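Local coordinates for protein putative dehydratase (Mesorhizobium loti, PDB 2POZ) that is of unproven function but belongs to the mandelate racemase and muconate lactonizing branch of the enolase superfamily and is probably a lyase of the dehydratase kind, at residues Gly310-Glu315 with Ala336-Asp341; Tyr11-Gly16 with Pro20-Ile25; Ala317-Glu322 with Met329-Tyr334; Ala37-Gly42 with Ile89-Ser94; Ile227-Glu232 with Ile276-Ile281. All coordinates share one frame; numbering follows the deposited sequence.

All five contacts are mostly buried, yet their chemistry follows their place in the fold. Contacts 2 and 4 belong to the N-terminal region, the first a hydrogen-bonded hairpin, the second apolar packing of a loop on a helix, and a backbone bond between V21 and A37 ties them together. Contacts 1 and 3 share helix 312-324: its start holds a lysine by charge, its later turns a histidine by a carboxylate. Contact 5 lies inside the barrel, where apolar packing gives way to a polar cluster with water, and I281 touches the helix of contact 3. Contacts 1 and 2 each have one partly exposed touching residue, K338 and L12; in the others all are buried.

Contact 1: residues Gly310-Glu315 with Ala336-Asp341; sequences GSSLIE and AFKADD
The ammonium nitrogen NZ of K338 is gripped by E315 OE2 in a salt bridge of 3.2 Å, weak as a hydrogen bond, and by the hydroxyl of Y343, which hydrogen-bonds to it. The pair joins the first turn of helix 312-324, in the barrel-like C-terminal domain of the enolase superfamily, to the 3-10 turn after strand 331-333. The two side chains come from opposite directions. E315 runs extended beyond CG (chi2 180°), whereas K338 is bent at chi2 and again at chi4, the second bend (68°) turning NZ off the line of the chain. S312 OG lies 3.5 Å from K338 NZ, but its hydrogen bond goes to E345. E315 probably offsets the lysine charge, while the Y343 hydroxyl supplies a further polar partner. The helix itself starts with a cap: S311 occupies the N-cap position, and its OG accepts from L313 N at 3.2 Å, with an N-H...O angle of 144°.

Contact 2: residues Tyr11-Gly16 with Pro20-Ile25; sequences YLLKSG and PVLVEI
Y11 lays the edge of its ring along the neighbouring strand, with CE2 3.9 Å from E24 CB and L22 O also near the ring plane. Its CG stands anti to the carbonyl carbon (chi1 -54°), which carries the ring along the strand until OH reaches E24 OE1 at 3.4 Å, a weak hydrogen bond. E24 meets it with an extended chain, and its carboxylate plane is nearly perpendicular to the ring. These side chains belong to an antiparallel beta hairpin of strands 5-12 and 21-27, part of the N-terminal sheet of the enolase superfamily. Y11 and L22 form its hydrogen-bonded pair (Y11 N to L22 O 2.8 Å), L12 and V21 its non-hydrogen-bonded pair. An alanine in place of Y11 is likely to leave E24 without its phenol partner and open a gap beside K372 and I375. On the face opposite Y11, L12 sets CG anti to its backbone N (chi1 176°) and brings CD1 3.7 Å from V21 CG2, the branch beside V21 N, near helix 45-59. Just past strand 5-12, L13 turns CD1 back to L22 CD1, 3.9 Å away, and P20 CD sits 3.9 Å from both L13 CB and S15 CB.

Contact 3: residues Ala317-Glu322 with Met329-Tyr334; sequences ATLQLE and MIHEHY
E322 OE1 accepts a hydrogen bond from ND1 of H331 at 2.5 Å, a very short distance, with an N-H...O angle of 148°. The oxygen arrives at the ring edge near its plane, while the carboxylate plane is turned 71° against the imidazole. H331 reaches out with CG anti to its backbone N (chi1 179°), and E322 extends beyond CG to meet it. A water adds to the polar part: it donates to E322 OE2 at 2.7 Å and accepts from the backbone N of E332 at 2.9 Å, linking the carboxylate to the strand as well. The apolar part is small. L319 CD2 approaches H331 CE1 at 3.7 Å, with the two side chains crossing at about a right angle. The contact sets helix 312-324 of the barrel-like domain against the short strand 331-333, which runs nearly antiparallel to it. E322 and H331 are both buried; a carboxylate so near would probably favour a protonated imidazole, though 2.5 Å is doubtfully short, and the ND1 bond is likely to limit ring rotation.

Contact 4: residues Ala37-Gly42 with Ile89-Ser94; sequences AGIAYG and IFAGIS
A91 directs its methyl group at the loop, and the side chain of I39 meets it: CB of A91 is 3.6 Å from I39 CG1 and 3.9 Å from I39 CD1. This is apolar packing within the N-terminal capping domain of the enolase superfamily, where the loop after strand 33-37 lies on helix 87-108. I39 stands with CG1 anti to its carbonyl carbon (chi1 -46°), which swings this branch, rather than CG2, onto the helix. A37 comes in beside it: its CB lies 3.9 Å from A91 CB and 3.4 Å from the carbonyl oxygen A91 O. The small alanines let the backbones approach closely, with the CA atoms of A37 and A91 4.7 Å apart. I39 also packs on W81 of a neighbouring subunit, whose NE1 hydrogen-bonds to Y41 O. One turn along the helix, S94 OG lies a doubtfully short 2.5 Å from F90 O, which also accepts from S94 N, the two groups reaching it from opposite faces of its carbonyl plane.

Contact 5: residues Ile227-Glu232 with Ile276-Ile281; sequences ICFVEE and IIQPDI
I276 drives its CD1 methyl against the ring of F229, 3.5 Å from CD2, in the tightly packed half of the contact. The two side chains cross at about a right angle. F229 holds CG between its backbone N and carbonyl carbon (chi1 68°), which turns the ring toward strand 276-277, in contact with A254 of the strand between. Q278 comes from the direction opposite to F229 and brings its amide to the other end of the ring, NE2 lying 3.8 Å from F229 CE1, with amide and ring planes nearly perpendicular. Strands 227-231 and 276-277 run parallel in the TIM-like barrel of the enolase superfamily, Q278 lying just past the second, and the side chains meet across strand 253-255 between them. At the looser, hydrated end, Q278 NE2 gives a weak hydrogen bond of 2.9 Å to E231 OE1, the carboxylate and amide planes being 80° apart. Here a water donates both to E231 OE2, at 2.9 Å, and to Q278 OE1, at 2.7 Å, bridging the second oxygens of the two groups. E231 OE1 also forms a salt bridge with K157, its strongest polar partner, while OE2 lies close to the carboxylate of E257. A leucine in place of E231 would probably leave K157 without this countercharge and free the amide of Q278 to turn.

Contact 1: residues Gly310-Glu315 with Ala336-Asp341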
# COMPACT_ATOMS: atom_id res chain seq x y z
N GLY A 310 3.69 -7.85 -40.23
CA GLY A 310 4.93 -7.91 -40.97
C GLY A 310 4.70 -8.71 -42.23
O GLY A 310 3.66 -8.55 -42.88
N SER A 311 5.64 -9.56 -42.60
CA SER A 311 5.48 -10.37 -43.80
C SER A 311 4.80 -11.69 -43.42
O SER A 311 4.48 -11.93 -42.25
CB SER A 311 6.85 -10.66 -44.41
OG SER A 311 7.54 -11.62 -43.63
N SER A 312 4.59 -12.54 -44.42
CA SER A 312 3.98 -13.85 -44.19
C SER A 312 4.80 -14.69 -43.20
O SER A 312 4.26 -15.58 -42.53
CB SER A 312 3.88 -14.62 -45.51
OG SER A 312 3.05 -13.96 -46.44
N LEU A 313 6.10 -14.42 -43.12
CA LEU A 313 6.95 -15.18 -42.21
C LEU A 313 6.55 -15.00 -40.75
O LEU A 313 6.22 -15.97 -40.07
CB LEU A 313 8.43 -14.79 -42.39
CG LEU A 313 9.43 -15.47 -41.43
CD1 LEU A 313 9.28 -16.99 -41.52
CD2 LEU A 313 10.86 -15.06 -41.78
N ILE A 314 6.55 -13.77 -40.25
CA ILE A 314 6.18 -13.56 -38.85
C ILE A 314 4.75 -14.00 -38.55
O ILE A 314 4.45 -14.41 -37.44
CB ILE A 314 6.39 -12.10 -38.39
CG1 ILE A 314 6.28 -12.03 -36.86
CG2 ILE A 314 5.37 -11.18 -39.03
CD1 ILE A 314 7.03 -10.86 -36.24
N GLU A 315 3.87 -13.92 -39.54
CA GLU A 315 2.49 -14.35 -39.34
C GLU A 315 2.46 -15.87 -39.14
O GLU A 315 1.77 -16.38 -38.25
CB GLU A 315 1.61 -13.99 -40.54
CG GLU A 315 1.41 -12.51 -40.77
CD GLU A 315 0.54 -12.21 -41.98
OE1 GLU A 315 -0.56 -12.80 -42.07
OE2 GLU A 315 0.95 -11.39 -42.83
N ALA A 336 -5.56 -6.28 -46.22
CA ALA A 336 -5.38 -5.22 -47.22
C ALA A 336 -3.92 -4.95 -47.62
O ALA A 336 -3.65 -4.57 -48.76
CB ALA A 336 -6.03 -3.92 -46.73
N PHE A 337 -2.99 -5.15 -46.69
CA PHE A 337 -1.57 -4.91 -46.97
C PHE A 337 -1.00 -5.77 -48.09
O PHE A 337 -0.06 -5.37 -48.78
CB PHE A 337 -0.74 -5.11 -45.69
CG PHE A 337 -0.96 -4.06 -44.64
CD1 PHE A 337 -2.07 -3.21 -44.70
CD2 PHE A 337 -0.07 -3.92 -43.58
CE1 PHE A 337 -2.28 -2.24 -43.73
CE2 PHE A 337 -0.27 -2.95 -42.60
CZ PHE A 337 -1.38 -2.11 -42.67
N LYS A 338 -1.56 -6.96 -48.27
CA LYS A 338 -1.09 -7.86 -49.30
C LYS A 338 -1.38 -7.34 -50.71
O LYS A 338 -0.81 -7.84 -51.69
CB LYS A 338 -1.73 -9.24 -49.12
CG LYS A 338 -0.96 -10.18 -48.17
CD LYS A 338 -0.83 -9.62 -46.76
CE LYS A 338 -0.30 -10.67 -45.78
NZ LYS A 338 1.12 -11.06 -46.03
N ALA A 339 -2.24 -6.33 -50.82
CA ALA A 339 -2.60 -5.75 -52.11
C ALA A 339 -1.80 -4.50 -52.48
O ALA A 339 -1.95 -3.97 -53.58
CB ALA A 339 -4.10 -5.44 -52.14
N ASP A 340 -0.96 -4.02 -51.56
CA ASP A 340 -0.15 -2.84 -51.83
C ASP A 340 0.72 -3.06 -53.07
O ASP A 340 1.10 -4.19 -53.36
CB ASP A 340 0.79 -2.54 -50.67
CG ASP A 340 0.07 -1.99 -49.46
OD1 ASP A 340 -1.16 -1.80 -49.51
OD2 ASP A 340 0.76 -1.75 -48.44
N ASP A 341 1.03 -1.98 -53.78
CA ASP A 341 1.90 -2.11 -54.94
C ASP A 341 3.25 -2.46 -54.35
O ASP A 341 3.63 -1.90 -53.31
CB ASP A 341 2.04 -0.78 -55.70
CG ASP A 341 0.73 -0.23 -56.20
OD1 ASP A 341 -0.17 -1.02 -56.54
OD2 ASP A 341 0.61 1.00 -56.26

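Contact 2: residues Tyr11-Gly16 with Pro20-Ile25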
# COMPACT_ATOMS: atom_id res chain seq x y z
N TYR A 11 17.91 -9.14 -44.22
CA TYR A 11 17.17 -8.54 -45.31
C TYR A 11 16.28 -7.40 -44.82
O TYR A 11 15.57 -7.56 -43.83
CB TYR A 11 16.29 -9.62 -45.97
CG TYR A 11 17.05 -10.86 -46.40
CD1 TYR A 11 17.54 -10.98 -47.70
CD2 TYR A 11 17.32 -11.89 -45.49
CE1 TYR A 11 18.28 -12.11 -48.09
CE2 TYR A 11 18.07 -13.02 -45.87
CZ TYR A 11 18.54 -13.12 -47.18
OH TYR A 11 19.27 -14.21 -47.56
N LEU A 12 16.34 -6.27 -45.51
CA LEU A 12 15.53 -5.11 -45.17
C LEU A 12 14.64 -4.89 -46.39
O LEU A 12 15.03 -4.25 -47.36
CB LEU A 12 16.40 -3.88 -44.91
CG LEU A 12 15.71 -2.54 -44.64
CD1 LEU A 12 14.65 -2.69 -43.55
CD2 LEU A 12 16.75 -1.51 -44.24
N LEU A 13 13.44 -5.45 -46.35
CA LEU A 13 12.52 -5.34 -47.47
C LEU A 13 11.76 -4.04 -47.63
O LEU A 13 11.63 -3.24 -46.70
CB LEU A 13 11.48 -6.46 -47.42
CG LEU A 13 11.82 -7.88 -47.90
CD1 LEU A 13 12.91 -8.48 -47.05
CD2 LEU A 13 10.56 -8.73 -47.82
N LYS A 14 11.28 -3.85 -48.85
CA LYS A 14 10.43 -2.73 -49.20
C LYS A 14 9.25 -3.56 -49.67
O LYS A 14 9.31 -4.16 -50.74
CB LYS A 14 10.99 -1.90 -50.36
CG LYS A 14 10.08 -0.72 -50.73
CD LYS A 14 10.60 0.09 -51.90
CE LYS A 14 10.33 -0.60 -53.23
NZ LYS A 14 10.61 0.30 -54.39
N SER A 15 8.20 -3.63 -48.87
CA SER A 15 7.04 -4.43 -49.24
C SER A 15 5.78 -3.61 -49.02
O SER A 15 5.17 -3.66 -47.95
CB SER A 15 7.00 -5.70 -48.39
OG SER A 15 5.96 -6.56 -48.81
N GLY A 16 5.40 -2.84 -50.04
CA GLY A 16 4.22 -2.01 -49.91
C GLY A 16 4.50 -0.93 -48.88
O GLY A 16 5.56 -0.31 -48.91
N PRO A 20 9.60 -4.91 -43.76
CA PRO A 20 9.90 -6.11 -42.99
C PRO A 20 11.41 -6.31 -42.91
O PRO A 20 12.13 -6.08 -43.88
CB PRO A 20 9.24 -7.22 -43.79
CG PRO A 20 8.10 -6.52 -44.47
CD PRO A 20 8.74 -5.23 -44.91
N VAL A 21 11.88 -6.74 -41.74
CA VAL A 21 13.29 -6.99 -41.52
C VAL A 21 13.38 -8.47 -41.22
O VAL A 21 12.78 -8.95 -40.25
CB VAL A 21 13.82 -6.16 -40.32
CG1 VAL A 21 15.30 -6.43 -40.09
CG2 VAL A 21 13.60 -4.66 -40.59
N LEU A 22 14.10 -9.21 -42.06
CA LEU A 22 14.21 -10.64 -41.89
C LEU A 22 15.64 -11.10 -41.68
O LEU A 22 16.59 -10.41 -42.04
CB LEU A 22 13.67 -11.38 -43.12
CG LEU A 22 12.41 -10.88 -43.83
CD1 LEU A 22 12.17 -11.79 -45.04
CD2 LEU A 22 11.21 -10.88 -42.90
N VAL A 23 15.78 -12.29 -41.10
CA VAL A 23 17.09 -12.87 -40.87
C VAL A 23 17.02 -14.33 -41.31
O VAL A 23 15.99 -14.99 -41.18
CB VAL A 23 17.51 -12.80 -39.37
CG1 VAL A 23 16.60 -13.69 -38.52
CG2 VAL A 23 18.96 -13.25 -39.22
N GLU A 24 18.11 -14.82 -41.89
CA GLU A 24 18.20 -16.20 -42.32
C GLU A 24 19.51 -16.73 -41.77
O GLU A 24 20.57 -16.20 -42.07
CB GLU A 24 18.23 -16.30 -43.85
CG GLU A 24 18.40 -17.74 -44.32
CD GLU A 24 18.66 -17.85 -45.81
OE1 GLU A 24 19.72 -17.37 -46.28
OE2 GLU A 24 17.80 -18.43 -46.50
N ILE A 25 19.42 -17.78 -40.96
CA ILE A 25 20.61 -18.38 -40.37
C ILE A 25 20.94 -19.68 -41.09
O ILE A 25 20.11 -20.58 -41.17
CB ILE A 25 20.38 -18.69 -38.87
CG1 ILE A 25 20.09 -17.40 -38.10
CG2 ILE A 25 21.61 -19.40 -38.28
CD1 ILE A 25 19.70 -17.63 -36.63

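Contact 3: residues Ala317-Glu322 with Met329-Tyr334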
# COMPACT_ATOMS: atom_id res chain seq x y z
N ALA A 317 4.99 -17.77 -38.18
CA ALA A 317 5.69 -18.07 -36.94
C ALA A 317 4.75 -17.88 -35.75
O ALA A 317 4.77 -18.64 -34.79
CB ALA A 317 6.91 -17.17 -36.80
N THR A 318 3.93 -16.84 -35.82
CA THR A 318 2.98 -16.55 -34.75
C THR A 318 1.98 -17.69 -34.59
O THR A 318 1.54 -17.97 -33.48
CB THR A 318 2.24 -15.22 -35.03
OG1 THR A 318 3.18 -14.14 -34.98
CG2 THR A 318 1.14 -14.99 -33.98
N LEU A 319 1.64 -18.35 -35.70
CA LEU A 319 0.70 -19.48 -35.63
C LEU A 319 1.30 -20.62 -34.81
O LEU A 319 0.58 -21.38 -34.17
CB LEU A 319 0.35 -19.99 -37.04
CG LEU A 319 -0.41 -19.03 -37.96
CD1 LEU A 319 -0.74 -19.74 -39.27
CD2 LEU A 319 -1.67 -18.54 -37.28
N GLN A 320 2.63 -20.73 -34.82
CA GLN A 320 3.29 -21.78 -34.03
C GLN A 320 2.92 -21.60 -32.56
O GLN A 320 2.67 -22.58 -31.85
CB GLN A 320 4.81 -21.68 -34.18
CG GLN A 320 5.35 -22.11 -35.54
CD GLN A 320 5.03 -23.56 -35.86
OE1 GLN A 320 5.18 -24.44 -35.01
NE2 GLN A 320 4.62 -23.82 -37.10
N LEU A 321 2.88 -20.35 -32.12
CA LEU A 321 2.55 -20.05 -30.73
C LEU A 321 1.06 -20.24 -30.45
O LEU A 321 0.68 -20.89 -29.47
CB LEU A 321 2.95 -18.60 -30.42
CG LEU A 321 2.64 -18.02 -29.03
CD1 LEU A 321 3.80 -18.30 -28.09
CD2 LEU A 321 2.41 -16.52 -29.15
N GLU A 322 0.22 -19.68 -31.31
CA GLU A 322 -1.22 -19.75 -31.13
C GLU A 322 -1.77 -21.17 -31.21
O GLU A 322 -2.90 -21.44 -30.77
CB GLU A 322 -1.92 -18.84 -32.14
CG GLU A 322 -1.36 -17.43 -32.12
CD GLU A 322 -2.03 -16.50 -33.12
OE1 GLU A 322 -2.30 -16.95 -34.26
OE2 GLU A 322 -2.27 -15.33 -32.77
N MSE A 329 -6.68 -16.04 -27.32
CA MSE A 329 -7.96 -15.39 -27.54
C MSE A 329 -8.33 -15.29 -29.03
O MSE A 329 -9.31 -15.88 -29.48
CB MSE A 329 -7.96 -13.98 -26.94
CG MSE A 329 -9.27 -13.23 -27.18
SE MSE A 329 -9.16 -11.36 -26.68
CE MSE A 329 -10.80 -10.73 -27.50
N ILE A 330 -7.54 -14.54 -29.78
CA ILE A 330 -7.84 -14.32 -31.20
C ILE A 330 -6.56 -13.89 -31.93
O ILE A 330 -5.64 -13.36 -31.32
CB ILE A 330 -8.94 -13.24 -31.31
CG1 ILE A 330 -9.50 -13.16 -32.73
CG2 ILE A 330 -8.39 -11.90 -30.87
CD1 ILE A 330 -10.75 -12.29 -32.82
N HIS A 331 -6.53 -14.11 -33.24
CA HIS A 331 -5.38 -13.77 -34.09
C HIS A 331 -5.62 -12.43 -34.81
O HIS A 331 -6.76 -12.05 -35.05
CB HIS A 331 -5.20 -14.89 -35.13
CG HIS A 331 -4.07 -14.68 -36.09
ND1 HIS A 331 -2.79 -15.13 -35.87
CD2 HIS A 331 -4.06 -14.10 -37.32
CE1 HIS A 331 -2.03 -14.84 -36.91
NE2 HIS A 331 -2.78 -14.22 -37.81
N GLU A 332 -4.54 -11.72 -35.15
CA GLU A 332 -4.64 -10.43 -35.86
C GLU A 332 -4.12 -10.51 -37.30
O GLU A 332 -3.03 -11.02 -37.54
CB GLU A 332 -3.86 -9.34 -35.11
CG GLU A 332 -3.82 -8.00 -35.85
CD GLU A 332 -3.06 -6.92 -35.10
OE1 GLU A 332 -2.00 -7.25 -34.51
OE2 GLU A 332 -3.50 -5.75 -35.10
N HIS A 333 -4.89 -10.00 -38.25
CA HIS A 333 -4.48 -10.03 -39.66
C HIS A 333 -4.77 -8.70 -40.38
O HIS A 333 -5.75 -8.02 -40.06
CB HIS A 333 -5.20 -11.19 -40.36
CG HIS A 333 -4.72 -11.44 -41.76
ND1 HIS A 333 -3.40 -11.67 -42.06
CD2 HIS A 333 -5.39 -11.52 -42.93
CE1 HIS A 333 -3.27 -11.89 -43.35
NE2 HIS A 333 -4.47 -11.80 -43.91
N TYR A 334 -3.90 -8.34 -41.32
CA TYR A 334 -4.02 -7.11 -42.11
C TYR A 334 -4.13 -7.54 -43.58
O TYR A 334 -3.19 -7.35 -44.35
CB TYR A 334 -2.78 -6.22 -41.96
CG TYR A 334 -2.52 -5.66 -40.58
CD1 TYR A 334 -2.63 -4.29 -40.34
CD2 TYR A 334 -2.12 -6.48 -39.53
CE1 TYR A 334 -2.35 -3.75 -39.07
CE2 TYR A 334 -1.83 -5.96 -38.27
CZ TYR A 334 -1.94 -4.59 -38.05
OH TYR A 334 -1.63 -4.07 -36.80
O HOH W 1 -2.15 -12.92 -33.98

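Contact 4: residues Ala37-Gly42 with Ile89-Ser94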
# COMPACT_ATOMS: atom_id res chain seq x y z
N ALA A 37 12.00 -9.61 -37.42
CA ALA A 37 11.97 -8.64 -36.34
C ALA A 37 10.69 -7.83 -36.53
O ALA A 37 10.38 -7.39 -37.63
CB ALA A 37 13.20 -7.73 -36.43
N GLY A 38 9.93 -7.65 -35.45
CA GLY A 38 8.67 -6.93 -35.54
C GLY A 38 8.73 -5.43 -35.78
O GLY A 38 7.86 -4.71 -35.30
N ILE A 39 9.73 -4.95 -36.51
CA ILE A 39 9.83 -3.52 -36.78
C ILE A 39 9.57 -3.26 -38.27
O ILE A 39 10.36 -2.61 -38.95
CB ILE A 39 11.23 -2.98 -36.41
CG1 ILE A 39 11.65 -3.49 -35.01
CG2 ILE A 39 11.21 -1.45 -36.42
CD1 ILE A 39 10.82 -2.93 -33.84
N ALA A 40 8.44 -3.76 -38.77
CA ALA A 40 8.06 -3.60 -40.17
C ALA A 40 7.38 -2.25 -40.44
O ALA A 40 7.15 -1.87 -41.59
CB ALA A 40 7.14 -4.74 -40.59
N TYR A 41 7.05 -1.53 -39.37
CA TYR A 41 6.40 -0.23 -39.51
C TYR A 41 6.97 0.73 -38.48
O TYR A 41 7.79 0.35 -37.65
CB TYR A 41 4.88 -0.37 -39.33
CG TYR A 41 4.50 -1.06 -38.05
CD1 TYR A 41 4.24 -0.33 -36.89
CD2 TYR A 41 4.48 -2.45 -37.97
CE1 TYR A 41 3.97 -0.97 -35.68
CE2 TYR A 41 4.21 -3.11 -36.77
CZ TYR A 41 3.96 -2.36 -35.63
OH TYR A 41 3.71 -2.98 -34.45
N GLY A 42 6.55 1.99 -38.55
CA GLY A 42 7.07 2.97 -37.63
C GLY A 42 8.46 3.36 -38.10
O GLY A 42 8.86 3.03 -39.21
N ILE A 89 16.56 -3.68 -29.60
CA ILE A 89 17.40 -4.79 -29.15
C ILE A 89 16.58 -6.08 -29.12
O ILE A 89 17.03 -7.12 -29.61
CB ILE A 89 18.02 -4.51 -27.74
CG1 ILE A 89 18.87 -5.71 -27.30
CG2 ILE A 89 16.92 -4.29 -26.70
CD1 ILE A 89 20.13 -5.90 -28.09
N PHE A 90 15.37 -6.03 -28.57
CA PHE A 90 14.59 -7.24 -28.49
C PHE A 90 13.99 -7.75 -29.79
O PHE A 90 13.74 -8.95 -29.92
CB PHE A 90 13.55 -7.14 -27.38
CG PHE A 90 14.14 -7.32 -26.01
CD1 PHE A 90 14.18 -6.28 -25.09
CD2 PHE A 90 14.80 -8.51 -25.69
CE1 PHE A 90 14.87 -6.41 -23.88
CE2 PHE A 90 15.49 -8.65 -24.48
CZ PHE A 90 15.53 -7.60 -23.58
N ALA A 91 13.79 -6.86 -30.75
CA ALA A 91 13.27 -7.29 -32.05
C ALA A 91 14.41 -8.05 -32.74
O ALA A 91 14.17 -9.03 -33.45
CB ALA A 91 12.83 -6.09 -32.89
N GLY A 92 15.64 -7.60 -32.51
CA GLY A 92 16.79 -8.28 -33.11
C GLY A 92 16.93 -9.66 -32.49
O GLY A 92 17.06 -10.68 -33.18
N ILE A 93 16.88 -9.70 -31.17
CA ILE A 93 16.99 -10.97 -30.47
C ILE A 93 15.84 -11.90 -30.87
O ILE A 93 16.05 -13.09 -31.09
CB ILE A 93 17.00 -10.77 -28.94
CG1 ILE A 93 18.33 -10.09 -28.55
CG2 ILE A 93 16.83 -12.13 -28.22
CD1 ILE A 93 18.45 -9.70 -27.08
N SER A 94 14.63 -11.36 -30.98
CA SER A 94 13.46 -12.15 -31.35
C SER A 94 13.61 -12.81 -32.71
O SER A 94 13.29 -13.99 -32.88
CB SER A 94 12.18 -11.28 -31.37
OG SER A 94 11.90 -10.70 -30.12

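Contact 5: residues Ile227-Glu232 with Ile276-Ile281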
# COMPACT_ATOMS: atom_id res chain seq x y z
N ILE A 227 -18.16 -2.26 -27.29
CA ILE A 227 -16.76 -2.45 -27.67
C ILE A 227 -16.15 -3.68 -26.98
O ILE A 227 -16.23 -3.82 -25.76
CB ILE A 227 -15.94 -1.19 -27.30
CG1 ILE A 227 -16.60 0.06 -27.90
CG2 ILE A 227 -14.51 -1.34 -27.77
CD1 ILE A 227 -16.79 0.02 -29.41
N CYS A 228 -15.53 -4.55 -27.77
CA CYS A 228 -14.90 -5.75 -27.22
C CYS A 228 -13.79 -5.31 -26.25
O CYS A 228 -13.76 -5.72 -25.09
CB CYS A 228 -14.33 -6.60 -28.37
SG CYS A 228 -13.68 -8.21 -27.87
N PHE A 229 -12.87 -4.49 -26.74
CA PHE A 229 -11.81 -3.96 -25.89
C PHE A 229 -11.15 -2.72 -26.49
O PHE A 229 -11.29 -2.44 -27.69
CB PHE A 229 -10.75 -5.04 -25.57
CG PHE A 229 -9.92 -5.50 -26.75
CD1 PHE A 229 -8.97 -4.65 -27.33
CD2 PHE A 229 -10.02 -6.81 -27.22
CE1 PHE A 229 -8.14 -5.11 -28.35
CE2 PHE A 229 -9.19 -7.27 -28.25
CZ PHE A 229 -8.25 -6.42 -28.81
N VAL A 230 -10.49 -1.95 -25.64
CA VAL A 230 -9.78 -0.75 -26.06
C VAL A 230 -8.30 -1.07 -25.84
O VAL A 230 -7.91 -1.54 -24.77
CB VAL A 230 -10.20 0.50 -25.23
CG1 VAL A 230 -9.78 0.35 -23.77
CG2 VAL A 230 -9.57 1.74 -25.82
N GLU A 231 -7.49 -0.84 -26.87
CA GLU A 231 -6.06 -1.11 -26.82
C GLU A 231 -5.22 0.13 -26.51
O GLU A 231 -5.47 1.21 -27.05
CB GLU A 231 -5.61 -1.72 -28.15
CG GLU A 231 -4.15 -2.13 -28.20
CD GLU A 231 -3.77 -2.71 -29.55
OE1 GLU A 231 -4.64 -3.34 -30.19
OE2 GLU A 231 -2.60 -2.54 -29.97
N GLU A 232 -4.22 -0.05 -25.65
CA GLU A 232 -3.32 1.03 -25.25
C GLU A 232 -4.05 2.35 -25.03
O GLU A 232 -3.83 3.31 -25.75
CB GLU A 232 -2.22 1.23 -26.30
CG GLU A 232 -1.24 0.08 -26.44
CD GLU A 232 -0.10 0.41 -27.39
OE1 GLU A 232 -0.39 0.86 -28.53
OE2 GLU A 232 1.07 0.22 -27.02
N ILE A 276 -6.29 -8.49 -21.26
CA ILE A 276 -5.69 -9.05 -22.47
C ILE A 276 -4.30 -8.47 -22.75
O ILE A 276 -4.10 -7.27 -22.62
CB ILE A 276 -6.58 -8.75 -23.70
CG1 ILE A 276 -7.99 -9.28 -23.48
CG2 ILE A 276 -5.98 -9.37 -24.96
CD1 ILE A 276 -9.02 -8.63 -24.37
N ILE A 277 -3.35 -9.32 -23.11
CA ILE A 277 -2.02 -8.82 -23.46
C ILE A 277 -1.81 -9.14 -24.93
O ILE A 277 -2.33 -10.14 -25.44
CB ILE A 277 -0.88 -9.45 -22.62
CG1 ILE A 277 -0.83 -10.96 -22.79
CG2 ILE A 277 -1.06 -9.06 -21.15
CD1 ILE A 277 0.45 -11.57 -22.25
N GLN A 278 -1.05 -8.30 -25.61
CA GLN A 278 -0.82 -8.45 -27.04
C GLN A 278 0.65 -8.44 -27.43
O GLN A 278 1.09 -7.60 -28.22
CB GLN A 278 -1.53 -7.32 -27.78
CG GLN A 278 -3.00 -7.19 -27.42
CD GLN A 278 -3.59 -5.87 -27.86
OE1 GLN A 278 -3.26 -4.82 -27.30
NE2 GLN A 278 -4.45 -5.91 -28.87
N PRO A 279 1.44 -9.38 -26.88
CA PRO A 279 2.86 -9.40 -27.23
C PRO A 279 3.05 -9.74 -28.71
O PRO A 279 2.21 -10.41 -29.31
CB PRO A 279 3.42 -10.48 -26.32
CG PRO A 279 2.29 -11.46 -26.24
CD PRO A 279 1.09 -10.53 -26.04
N ASP A 280 4.16 -9.28 -29.27
CA ASP A 280 4.49 -9.56 -30.67
C ASP A 280 5.71 -10.48 -30.61
O ASP A 280 6.72 -10.10 -30.02
CB ASP A 280 4.85 -8.26 -31.39
CG ASP A 280 5.12 -8.46 -32.87
OD1 ASP A 280 5.75 -9.48 -33.25
OD2 ASP A 280 4.70 -7.59 -33.67
N ILE A 281 5.64 -11.67 -31.20
CA ILE A 281 6.80 -12.57 -31.12
C ILE A 281 8.04 -11.97 -31.75
O ILE A 281 9.16 -12.41 -31.47
CB ILE A 281 6.54 -13.96 -31.77
CG1 ILE A 281 6.31 -13.81 -33.28
CG2 ILE A 281 5.37 -14.66 -31.09
CD1 ILE A 281 6.33 -15.16 -34.01
O HOH W 2 -0.97 -3.38 -27.67